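Side-chain contact in toll-like receptor 13 (Mus musculus, PDB 4Z0C), which recognises bacterial 23S ribosomal RNA as an innate immune receptor and signals through MYD88 and TRAF6 to activate NF-kappa-B: residues 72-75 with 76-80. Numbering follows the deposited sequence.
Sequences WKID and EGAFR. With NAG (2-acetamido-2-deoxy-beta-D-glucopyranose), chain L.
Ile74 meets Ala78 and Phe79 through a single methyl: CG2 stands 3.6 Å from Ala78 CB and 3.7 Å from Phe79 CE2, approaching the phenyl ring obliquely. Chi1 of -47° sets Ile74 CG1 beside the backbone N and leaves CG2 anti to it, reaching both partners, while CG1 lies near the glycan, 3.9 Å from NAG C8. Ala78 CB also lies over one face of the Phe79 ring, offset toward its rim. A type II turn from Asp75 to Ala78, closed by Ala78 N donating to Asp75 O at 2.9 Å with the donor 36° out of the carbonyl plane, leads into a type I turn, Gly77 to Arg80, that includes Phe79. Gly77, with positive phi, suits the first turn's third position. Ahead of it, Lys73 NZ makes a salt bridge with Asp75, its hydrogen bond using the syn lone pair of Asp75 OD1 (2.9 Å), and Lys73 CB covers one face of the Trp72 indole. The glycan sugar holds the backbone twice: Ile74 N gives a nearly straight bond to NAG O7 (2.7 Å, 172°), and NAG O3 donates to Trp72 O, just before the strand. Within this leucine-rich repeat of the ectodomain, strand 73-74 runs parallel to strand 49-50, whose Leu50 touches both Ile74 and Phe79.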
# COMPACT_ATOMS: atom_id res chain seq x y z
N TRP A 72 17.59 37.50 13.00
CA TRP A 72 17.42 38.83 12.42
C TRP A 72 18.53 39.76 12.88
O TRP A 72 18.62 40.91 12.44
CB TRP A 72 16.06 39.41 12.81
CG TRP A 72 15.94 39.66 14.27
CD1 TRP A 72 15.53 38.79 15.22
CD2 TRP A 72 16.22 40.89 14.95
NE1 TRP A 72 15.54 39.39 16.45
CE2 TRP A 72 15.96 40.68 16.32
CE3 TRP A 72 16.67 42.15 14.54
CZ2 TRP A 72 16.13 41.67 17.27
CZ3 TRP A 72 16.84 43.14 15.49
CH2 TRP A 72 16.58 42.89 16.84
N LYS A 73 19.38 39.26 13.77
CA LYS A 73 20.40 40.10 14.39
C LYS A 73 21.68 39.32 14.61
O LYS A 73 21.73 38.39 15.41
CB LYS A 73 19.88 40.65 15.71
CG LYS A 73 20.83 41.57 16.46
CD LYS A 73 20.07 42.23 17.60
CE LYS A 73 20.97 43.05 18.50
NZ LYS A 73 21.80 42.16 19.36
N ILE A 74 22.72 39.69 13.87
CA ILE A 74 24.02 39.03 13.97
C ILE A 74 25.01 40.10 14.42
O ILE A 74 25.39 40.97 13.62
CB ILE A 74 24.48 38.46 12.61
CG1 ILE A 74 23.33 37.69 11.94
CG2 ILE A 74 25.74 37.60 12.78
CD1 ILE A 74 23.78 36.74 10.84
N ASP A 75 25.43 40.03 15.68
CA ASP A 75 26.30 41.04 16.24
C ASP A 75 27.67 41.00 15.59
O ASP A 75 28.16 39.94 15.21
CB ASP A 75 26.48 40.86 17.75
CG ASP A 75 25.19 41.05 18.52
OD1 ASP A 75 24.32 41.83 18.06
OD2 ASP A 75 25.08 40.45 19.61
N GLU A 76 28.30 42.17 15.50
CA GLU A 76 29.71 42.28 15.15
C GLU A 76 30.53 41.39 16.09
O GLU A 76 30.32 41.39 17.30
CB GLU A 76 30.17 43.74 15.27
CG GLU A 76 30.92 44.27 14.06
CD GLU A 76 32.45 44.28 14.22
OE1 GLU A 76 32.97 43.78 15.25
OE2 GLU A 76 33.12 44.80 13.29
N GLY A 77 31.42 40.59 15.52
CA GLY A 77 32.19 39.63 16.29
C GLY A 77 31.61 38.22 16.28
O GLY A 77 32.31 37.26 16.63
N ALA A 78 30.35 38.08 15.87
CA ALA A 78 29.64 36.80 15.94
C ALA A 78 30.47 35.57 15.57
O ALA A 78 30.50 34.58 16.32
CB ALA A 78 28.39 36.84 15.09
N PHE A 79 31.17 35.66 14.45
CA PHE A 79 31.95 34.55 13.91
C PHE A 79 33.47 34.62 14.17
O PHE A 79 34.25 34.02 13.42
CB PHE A 79 31.68 34.41 12.42
CG PHE A 79 30.22 34.36 12.08
CD1 PHE A 79 29.47 33.21 12.34
CD2 PHE A 79 29.59 35.45 11.49
CE1 PHE A 79 28.11 33.17 12.01
CE2 PHE A 79 28.23 35.41 11.17
CZ PHE A 79 27.50 34.28 11.43
N ARG A 80 33.89 35.37 15.19
CA ARG A 80 35.33 35.45 15.50
C ARG A 80 35.94 34.10 15.90
O ARG A 80 35.30 33.28 16.56
CB ARG A 80 35.63 36.53 16.55
CG ARG A 80 36.16 37.82 15.90
CD ARG A 80 36.19 39.04 16.83
NE ARG A 80 36.49 40.26 16.07
CZ ARG A 80 37.66 40.51 15.47
NH1 ARG A 80 38.64 39.62 15.54
NH2 ARG A 80 37.84 41.64 14.81
C1 NAG L . 22.03 45.43 11.16
C2 NAG L . 21.17 44.30 11.74
C3 NAG L . 19.71 44.70 11.94
C4 NAG L . 19.56 46.10 12.54
C5 NAG L . 20.50 47.10 11.87
C6 NAG L . 20.45 48.47 12.53
C7 NAG L . 21.71 41.97 11.33
C8 NAG L . 21.23 40.74 10.62
N2 NAG L . 21.23 43.13 10.90
O3 NAG L . 19.10 43.76 12.79
O4 NAG L . 18.22 46.52 12.36
O5 NAG L . 21.83 46.62 11.90
O6 NAG L . 21.19 48.47 13.74
O7 NAG L . 22.52 41.87 12.25